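Local coordinates for DUF1896 domain-containing protein (Porphyromonas gingivalis, PDB 2APL), which is of unknown function, a mainly helical member of the DUF1896 family from a bacterium, at residues E17-L20 and N21-P25. Residues are numbered along the deposited sequence; the frame is centred on the assembly and turned at random.
Sequences ETYL and NEHFP
The C-terminal end of helix 3-23 closes here with Y19 reaching forward one turn to meet H23 and F24, while the backbone runs through its last helical hydrogen bonds. N21 N gives a fairly straight bond to E17 O, 2.8 Å long with an N-H...O angle of 161°. E22 N to T18 O and H23 N to Y19 O continue the ladder, and F24 N, just where the chain leaves helical geometry, still reaches L20 O at 2.8 Å. P25 comes next and has no N-H to extend the series; its N merely sits near L20 O.

On the side-chain level, Y19 carries its CG anti to the backbone N (chi1 -173°), which tilts the outward-pointing side chain toward the helix's C-terminal end and H23. H23 places CD2 over one face of that ring, toward its rim, 3.4 Å from Y19 CE1; the two side chains cross at about a right angle and the ring planes meet obliquely, at 43°. ND1 of the imidazole is hydrogen-bonded to D76, and Y19 OH bonds to the carbonyl of L70, so H23 is tied to helix 74-85 and Y19 to the loop between helices 55-67 and 74-85. F24 runs alongside Y19, pointing the same way, and brings the edge of its ring, at CE2, to within 3.7 Å of Y19 CE2.

L20 turns to the buried side, where F33 and I34 of helix 31-51 pack on it, and one methyl, CD2, meets F24 CB at 3.9 Å. On the exposed side T18 and E22 lie side by side: the extended E22 chain passes close to T18 O, and its OE2 ends 4.0 Å from T18 CG2.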
loop_
_atom_site.group_PDB
_atom_site.type_symbol
_atom_site.label_atom_id
_atom_site.label_comp_id
_atom_site.label_asym_id
_atom_site.label_seq_id
_atom_site.Cartn_x
_atom_site.Cartn_y
_atom_site.Cartn_z
ATOM N N GLU A 17 6.685 6.361 -6.939
ATOM C CA GLU A 17 7.814 5.994 -6.040
ATOM C C GLU A 17 7.540 6.416 -4.606
ATOM O O GLU A 17 7.715 5.634 -3.648
ATOM C CB GLU A 17 9.127 6.537 -6.550
ATOM C CG GLU A 17 9.660 5.758 -7.788
ATOM C CD GLU A 17 10.953 6.362 -8.249
ATOM O OE1 GLU A 17 11.399 7.339 -7.623
ATOM O OE2 GLU A 17 11.544 5.882 -9.199
ATOM N N THR A 18 7.092 7.640 -4.444
ATOM C CA THR A 18 6.780 8.178 -3.111
ATOM C C THR A 18 5.659 7.345 -2.409
ATOM O O THR A 18 5.765 6.983 -1.258
ATOM C CB THR A 18 6.447 9.652 -3.237
ATOM O OG1 THR A 18 7.608 10.341 -3.761
ATOM C CG2 THR A 18 6.039 10.268 -1.854
ATOM N N TYR A 19 4.606 7.064 -3.152
ATOM C CA TYR A 19 3.458 6.346 -2.646
ATOM C C TYR A 19 3.870 4.944 -2.191
ATOM O O TYR A 19 3.471 4.511 -1.120
ATOM C CB TYR A 19 2.378 6.266 -3.749
ATOM C CG TYR A 19 1.084 5.660 -3.221
ATOM C CD1 TYR A 19 0.198 6.449 -2.545
ATOM C CD2 TYR A 19 0.749 4.287 -3.435
ATOM C CE1 TYR A 19 -0.983 5.952 -2.032
ATOM C CE2 TYR A 19 -0.487 3.768 -2.948
ATOM C CZ TYR A 19 -1.323 4.619 -2.212
ATOM O OH TYR A 19 -2.557 4.243 -1.696
ATOM N N LEU A 20 4.647 4.243 -3.009
ATOM C CA LEU A 20 5.161 2.924 -2.613
ATOM C C LEU A 20 6.132 2.996 -1.419
ATOM O O LEU A 20 6.032 2.196 -0.482
ATOM C CB LEU A 20 5.822 2.217 -3.800
ATOM C CG LEU A 20 4.886 1.905 -4.990
ATOM C CD1 LEU A 20 5.719 1.342 -6.136
ATOM C CD2 LEU A 20 3.806 0.865 -4.639
ATOM N N ASN A 21 7.021 3.992 -1.428
ATOM C CA ASN A 21 7.936 4.183 -0.337
ATOM C C ASN A 21 7.152 4.294 0.955
ATOM O O ASN A 21 7.565 3.713 1.995
ATOM C CB ASN A 21 8.783 5.448 -0.465
ATOM C CG ASN A 21 9.878 5.330 -1.479
ATOM O OD1 ASN A 21 10.194 4.226 -2.016
ATOM N ND2 ASN A 21 10.434 6.514 -1.855
ATOM N N GLU A 22 5.998 4.969 0.902
ATOM C CA GLU A 22 5.263 5.185 2.169
ATOM C C GLU A 22 4.376 4.002 2.580
ATOM O O GLU A 22 4.246 3.719 3.747
ATOM C CB GLU A 22 4.382 6.447 2.077
ATOM C CG GLU A 22 5.188 7.751 1.884
ATOM C CD GLU A 22 4.303 8.975 1.520
ATOM O OE1 GLU A 22 3.256 8.793 0.830
ATOM O OE2 GLU A 22 4.676 10.120 1.907
ATOM N N HIS A 23 3.773 3.334 1.606
ATOM C CA HIS A 23 2.604 2.482 1.848
ATOM C C HIS A 23 2.870 1.010 1.493
ATOM O O HIS A 23 2.150 0.113 1.936
ATOM C CB HIS A 23 1.408 2.973 1.001
ATOM C CG HIS A 23 0.912 4.335 1.386
ATOM N ND1 HIS A 23 0.295 4.591 2.595
ATOM C CD2 HIS A 23 0.995 5.530 0.747
ATOM C CE1 HIS A 23 -0.010 5.876 2.667
ATOM N NE2 HIS A 23 0.411 6.469 1.565
ATOM N N PHE A 24 3.854 0.788 0.616
ATOM C CA PHE A 24 4.233 -0.566 0.177
ATOM C C PHE A 24 5.753 -0.672 0.108
ATOM O O PHE A 24 6.313 -0.932 -0.982
ATOM C CB PHE A 24 3.635 -0.854 -1.191
ATOM C CG PHE A 24 2.143 -0.823 -1.215
ATOM C CD1 PHE A 24 1.399 -2.005 -1.059
ATOM C CD2 PHE A 24 1.469 0.374 -1.430
ATOM C CE1 PHE A 24 0.017 -1.992 -1.100
ATOM C CE2 PHE A 24 0.041 0.378 -1.505
ATOM C CZ PHE A 24 -0.671 -0.795 -1.347
ATOM N N PRO A 25 6.438 -0.415 1.259
ATOM C CA PRO A 25 7.902 -0.348 1.205
ATOM C C PRO A 25 8.474 -1.620 0.597
ATOM O O PRO A 25 9.499 -1.558 -0.055
ATOM C CB PRO A 25 8.329 -0.158 2.664
ATOM C CG PRO A 25 7.087 -0.513 3.508
ATOM C CD PRO A 25 5.923 -0.147 2.620
#